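Local coordinates for protein putative mandelate racemase (Bordetella bronchiseptica, PDB 3OZY) that is of unknown function but, as a magnesium-binding member of the enolase superfamily, probably abstracts a proton alpha to a carboxylate in an acid-sugar substrate, at residues A202-G207 and L230-I235; D272-D277 and A297-N302. One frame throughout, in Å; residues are numbered along the deposited sequence.

Contact 1. Residues A202-G207 and L230-I235; sequences ANQSLG and LSIDDI. With ACY (acetic acid), chain I.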
loop_
_atom_site.group_PDB
_atom_site.type_symbol
_atom_site.label_atom_id
_atom_site.label_comp_id
_atom_site.label_asym_id
_atom_site.label_seq_id
_atom_site.Cartn_x
_atom_site.Cartn_y
_atom_site.Cartn_z
ATOM N N ALA A 202 -5.308 5.270 19.957
ATOM C CA ALA A 202 -5.990 3.979 19.992
ATOM C C ALA A 202 -5.439 2.964 18.989
ATOM O O ALA A 202 -5.910 1.838 18.959
ATOM C CB ALA A 202 -7.496 4.158 19.777
ATOM N N ASN A 203 -4.465 3.347 18.166
ATOM C CA ASN A 203 -3.899 2.409 17.190
ATOM C C ASN A 203 -4.967 1.659 16.382
ATOM O O ASN A 203 -4.843 0.454 16.133
ATOM C CB ASN A 203 -2.954 1.407 17.865
ATOM C CG ASN A 203 -1.630 2.023 18.237
ATOM O OD1 ASN A 203 -1.443 2.495 19.363
ATOM N ND2 ASN A 203 -0.694 2.022 17.295
ATOM N N GLN A 204 -6.004 2.386 15.962
ATOM C CA GLN A 204 -7.062 1.838 15.102
ATOM C C GLN A 204 -7.910 0.767 15.774
ATOM O O GLN A 204 -8.546 -0.041 15.089
ATOM C CB GLN A 204 -6.490 1.253 13.799
ATOM C CG GLN A 204 -5.511 2.129 13.046
ATOM C CD GLN A 204 -5.088 1.484 11.724
ATOM O OE1 GLN A 204 -5.926 1.180 10.871
ATOM N NE2 GLN A 204 -3.786 1.264 11.556
ATOM N N SER A 205 -7.940 0.762 17.105
ATOM C CA SER A 205 -8.526 -0.352 17.856
ATOM C C SER A 205 -10.016 -0.281 18.107
ATOM O O SER A 205 -10.601 -1.260 18.572
ATOM C CB SER A 205 -7.848 -0.485 19.222
ATOM O OG SER A 205 -6.499 -0.854 19.073
ATOM N N LEU A 206 -10.630 0.866 17.859
ATOM C CA LEU A 206 -12.031 1.046 18.217
ATOM C C LEU A 206 -12.929 1.099 17.001
ATOM O O LEU A 206 -12.498 1.517 15.918
ATOM C CB LEU A 206 -12.212 2.349 18.997
ATOM C CG LEU A 206 -11.387 2.455 20.275
ATOM C CD1 LEU A 206 -11.440 3.881 20.816
ATOM C CD2 LEU A 206 -11.877 1.458 21.326
ATOM N N GLY A 207 -14.179 0.691 17.190
ATOM C CA GLY A 207 -15.231 0.975 16.234
ATOM C C GLY A 207 -15.844 2.343 16.498
ATOM O O GLY A 207 -15.520 2.997 17.490
ATOM N N LEU A 230 -9.892 5.115 14.873
ATOM C CA LEU A 230 -10.555 4.088 14.070
ATOM C C LEU A 230 -9.583 3.530 13.052
ATOM O O LEU A 230 -8.504 4.078 12.837
ATOM C CB LEU A 230 -11.731 4.697 13.293
ATOM C CG LEU A 230 -12.764 5.468 14.116
ATOM C CD1 LEU A 230 -13.689 6.252 13.197
ATOM C CD2 LEU A 230 -13.570 4.527 15.000
ATOM N N SER A 231 -9.988 2.450 12.398
ATOM C CA SER A 231 -9.314 2.002 11.192
ATOM C C SER A 231 -9.032 3.185 10.276
ATOM O O SER A 231 -9.924 4.006 10.016
ATOM C CB SER A 231 -10.220 1.027 10.446
ATOM O OG SER A 231 -9.712 0.798 9.137
ATOM N N ILE A 232 -7.810 3.263 9.755
ATOM C CA ILE A 232 -7.484 4.325 8.804
ATOM C C ILE A 232 -8.266 4.190 7.502
ATOM O O ILE A 232 -8.266 5.108 6.690
ATOM C CB ILE A 232 -5.965 4.413 8.474
ATOM C CG1 ILE A 232 -5.561 3.445 7.351
ATOM C CG2 ILE A 232 -5.125 4.221 9.735
ATOM C CD1 ILE A 232 -5.546 1.997 7.762
ATOM N N ASP A 233 -8.930 3.052 7.316
ATOM C CA ASP A 233 -9.749 2.835 6.135
ATOM C C ASP A 233 -11.146 3.427 6.245
ATOM O O ASP A 233 -11.875 3.474 5.244
ATOM C CB ASP A 233 -9.831 1.341 5.838
ATOM C CG ASP A 233 -8.514 0.783 5.343
ATOM O OD1 ASP A 233 -7.881 1.455 4.504
ATOM O OD2 ASP A 233 -8.106 -0.302 5.799
ATOM N N ASP A 234 -11.533 3.863 7.444
ATOM C CA ASP A 234 -12.873 4.395 7.672
ATOM C C ASP A 234 -12.836 5.927 7.742
ATOM O O ASP A 234 -12.857 6.520 8.829
ATOM C CB ASP A 234 -13.449 3.812 8.964
ATOM C CG ASP A 234 -14.854 4.275 9.227
ATOM O OD1 ASP A 234 -15.444 4.920 8.328
ATOM O OD2 ASP A 234 -15.379 3.989 10.327
ATOM N N ILE A 235 -12.762 6.576 6.583
ATOM C CA ILE A 235 -12.697 8.034 6.554
ATOM C C ILE A 235 -13.955 8.676 7.154
ATOM O O ILE A 235 -13.871 9.625 7.948
ATOM C CB ILE A 235 -12.445 8.555 5.124
ATOM C CG1 ILE A 235 -11.098 8.023 4.614
ATOM C CG2 ILE A 235 -12.436 10.073 5.112
ATOM C CD1 ILE A 235 -10.755 8.432 3.181
HETATM C C ACY I . 3.182 1.704 18.619
HETATM O O ACY I . 1.998 1.837 18.977
HETATM O OXT ACY I . 4.157 1.930 19.366
HETATM C CH3 ACY I . 3.473 1.233 17.224
HETATM O O HOH W 1 -12.485 1.212 13.198
#
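Gln204 reaches across to Ile232 with its carboxamide, and the two side chains pass each other at a slant. The CG of Gln204 stands beside its own backbone N (chi1 -48°); the extended chain carries the carboxamide across, and its final turn (chi3 58°) presents OE1 to the backbone N-H of Ile232: Ile232 N donates to Gln204 OE1 at 3.0 Å. The N-H points almost straight at the oxygen but arrives from above the carbonyl plane, 46° out of it. In one of its two conformers, Ile232 borders the carboxamide with both branches. Nearer the backbone of Gln204, its CA makes a CA-H...O contact with Leu230 O at 3.5 Å. Leu230 CD2 sits 3.3 Å from Leu206 O, and a water accepts from Ser231 N while donating to that same carbonyl. Each loop is also braced internally: Ser205 N and Ser205 OG both donate to Ala202 O across a type I' turn, and Ser231 OG accepts from Asp233 N in an ST turn. Asn203 OD1 accepts from Lys173 NZ, while Arg95 of the second subunit donates to Asn203 O. These are neighbouring beta-to-alpha loops of an enolase-superfamily barrel, following the strands that bring Asp201 and Glu227 to magnesium.

Contact 2. Residues D272-D277 and A297-N302; sequences DVLQAD and AHLAWN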
loop_
_atom_site.group_PDB
_atom_site.type_symbol
_atom_site.label_atom_id
_atom_site.label_comp_id
_atom_site.label_asym_id
_atom_site.label_seq_id
_atom_site.Cartn_x
_atom_site.Cartn_y
_atom_site.Cartn_z
ATOM N N ASP A 272 -8.270 16.726 11.860
ATOM C CA ASP A 272 -7.769 17.966 12.458
ATOM C C ASP A 272 -6.249 18.052 12.405
ATOM O O ASP A 272 -5.682 19.123 12.181
ATOM C CB ASP A 272 -8.218 18.088 13.916
ATOM C CG ASP A 272 -9.709 18.265 14.054
ATOM O OD1 ASP A 272 -10.264 19.224 13.471
ATOM O OD2 ASP A 272 -10.316 17.426 14.747
ATOM N N VAL A 273 -5.595 16.919 12.655
ATOM C CA VAL A 273 -4.140 16.855 12.728
ATOM C C VAL A 273 -3.647 15.764 11.788
ATOM O O VAL A 273 -3.949 14.580 11.979
ATOM C CB VAL A 273 -3.663 16.562 14.163
ATOM C CG1 VAL A 273 -2.159 16.309 14.191
ATOM C CG2 VAL A 273 -4.047 17.701 15.108
ATOM N N LEU A 274 -2.907 16.183 10.763
ATOM C CA LEU A 274 -2.291 15.256 9.821
ATOM C C LEU A 274 -0.971 14.800 10.418
ATOM O O LEU A 274 -0.155 15.632 10.805
ATOM C CB LEU A 274 -2.044 15.939 8.478
ATOM C CG LEU A 274 -3.247 16.309 7.608
ATOM C CD1 LEU A 274 -4.092 17.428 8.233
ATOM C CD2 LEU A 274 -2.736 16.721 6.242
ATOM N N GLN A 275 -0.751 13.490 10.474
ATOM C CA GLN A 275 0.440 12.973 11.147
ATOM C C GLN A 275 1.424 12.287 10.205
ATOM O O GLN A 275 2.240 11.466 10.623
ATOM C CB GLN A 275 0.044 12.059 12.299
ATOM C CG GLN A 275 -0.812 12.756 13.347
ATOM C CD GLN A 275 -1.112 11.842 14.499
ATOM O OE1 GLN A 275 -1.792 10.827 14.339
ATOM N NE2 GLN A 275 -0.596 12.184 15.675
ATOM N N ALA A 276 1.370 12.663 8.931
ATOM C CA ALA A 276 2.318 12.149 7.941
ATOM C C ALA A 276 3.755 12.244 8.454
ATOM O O ALA A 276 4.216 13.316 8.842
ATOM C CB ALA A 276 2.183 12.914 6.639
ATOM N N ASP A 277 4.446 11.110 8.431
ATOM C CA ASP A 277 5.817 10.969 8.910
ATOM C C ASP A 277 6.731 11.064 7.689
ATOM O O ASP A 277 6.535 10.347 6.704
ATOM C CB ASP A 277 5.912 9.582 9.578
ATOM C CG ASP A 277 7.276 9.262 10.185
ATOM O OD1 ASP A 277 8.310 9.816 9.773
ATOM O OD2 ASP A 277 7.308 8.375 11.077
ATOM N N ALA A 297 -5.558 24.317 4.475
ATOM C CA ALA A 297 -6.896 23.934 4.915
ATOM C C ALA A 297 -7.207 24.366 6.341
ATOM O O ALA A 297 -8.256 24.000 6.883
ATOM C CB ALA A 297 -7.065 22.418 4.778
ATOM N N HIS A 298 -6.299 25.123 6.957
ATOM C CA HIS A 298 -6.468 25.604 8.333
ATOM C C HIS A 298 -6.469 24.449 9.329
ATOM O O HIS A 298 -7.153 24.495 10.355
ATOM C CB HIS A 298 -7.722 26.477 8.463
ATOM C CG HIS A 298 -7.728 27.622 7.508
ATOM N ND1 HIS A 298 -7.102 28.814 7.790
ATOM C CD2 HIS A 298 -8.212 27.735 6.249
ATOM C CE1 HIS A 298 -7.239 29.632 6.762
ATOM N NE2 HIS A 298 -7.896 28.996 5.810
ATOM N N LEU A 299 -5.678 23.427 9.001
ATOM C CA LEU A 299 -5.477 22.259 9.848
ATOM C C LEU A 299 -4.014 22.206 10.280
ATOM O O LEU A 299 -3.204 23.022 9.851
ATOM C CB LEU A 299 -5.852 20.990 9.077
ATOM C CG LEU A 299 -7.268 20.988 8.493
ATOM C CD1 LEU A 299 -7.464 19.750 7.622
ATOM C CD2 LEU A 299 -8.330 21.069 9.572
ATOM N N ALA A 300 -3.669 21.232 11.116
ATOM C CA ALA A 300 -2.320 21.131 11.650
ATOM C C ALA A 300 -1.601 19.922 11.068
ATOM O O ALA A 300 -2.233 18.920 10.740
ATOM C CB ALA A 300 -2.373 21.021 13.178
ATOM N N TRP A 301 -0.279 20.033 10.930
ATOM C CA TRP A 301 0.585 18.885 10.657
ATOM C C TRP A 301 1.507 18.706 11.854
ATOM O O TRP A 301 2.262 19.617 12.193
ATOM C CB TRP A 301 1.413 19.087 9.386
ATOM C CG TRP A 301 2.441 18.014 9.165
ATOM C CD1 TRP A 301 2.208 16.709 8.816
ATOM C CD2 TRP A 301 3.864 18.148 9.284
ATOM N NE1 TRP A 301 3.404 16.026 8.707
ATOM C CE2 TRP A 301 4.431 16.888 8.987
ATOM C CE3 TRP A 301 4.713 19.206 9.610
ATOM C CZ2 TRP A 301 5.806 16.663 9.016
ATOM C CZ3 TRP A 301 6.077 18.978 9.636
ATOM C CH2 TRP A 301 6.608 17.719 9.337
ATOM N N ASN A 302 1.402 17.543 12.498
ATOM C CA ASN A 302 2.244 17.155 13.635
ATOM C C ASN A 302 2.627 15.712 13.341
ATOM O O ASN A 302 1.815 14.805 13.529
ATOM C CB ASN A 302 1.465 17.227 14.956
ATOM C CG ASN A 302 0.990 18.625 15.288
ATOM O OD1 ASN A 302 -0.197 18.932 15.195
ATOM N ND2 ASN A 302 1.916 19.480 15.684
#
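Leu274 and Leu299 meet at about a right angle, Leu274 CD1 lying 4.1 Å from Leu299 CB. On the same sheet face as Leu274 stands Trp301, whose CD1 is 4.3 Å from Leu274 CB; Ile290 and Ala294 of helix 284-296 pack against Leu274. The other face carries Val273 and Ala300, in van der Waals contact through CG2 and CB. Val273 CG1 also meets the side chain of Asn302, crossing it obliquely.

Between the faces runs a parallel ladder pairing Val273 with Ala300 and Leu274 with Trp301. Ala300 N donates to Asp272 O, Leu274 N to Ala300 O at 2.8 Å, and Asn302 N to Leu274 O at 3.0 Å. CA-H...O contacts supplement it, including Gln275 CA to Asn302 O at 3.3 Å.

Past the ladder, the indole takes over. With CG anti to the backbone N (chi1 173°), Trp301 swings its edge toward Ala276, and Trp301 NE1 donates to Ala276 O at 2.8 Å. The nitrogen lies on a lone pair in the carbonyl plane, though the oxygen is 16° out of the ring plane.

The remaining polar groups find partners outside the two segments: Asp272 forms a salt bridge with Arg242, while Asn302 ND2 hydrogen-bonds to Pro325 O and Gln275 NE2 to Glu227, a magnesium ligand. The contact therefore joins two adjacent barrel strands through main-chain bonds, satisfies the buried indole N-H with a carbonyl, and places a second-shell amide beside the metal site.

In the fold
Contact 1 closes before contact 2 opens along the chain, and both belong to the barrel domain of the enolase fold. Their centres lie about 17 Å apart and their nearest atoms about 9 Å, without touching. Contact 1 joins the loops that follow strands 197-201 and 225-227, whereas contact 2 pairs strands 273-274 and 300-301 within a beta-alpha-beta unit. Strand 249-252 bridges them in the same barrel sheet, pairing parallel with 225-227 on one side and 273-274 on the other. One magnesium ion is bound by Asp201, Glu227 and Glu254; contact 1 follows the strands carrying the first two, and contact 2 comes near through Gln275, consistent with a site at the C-terminal ends of the barrel strands.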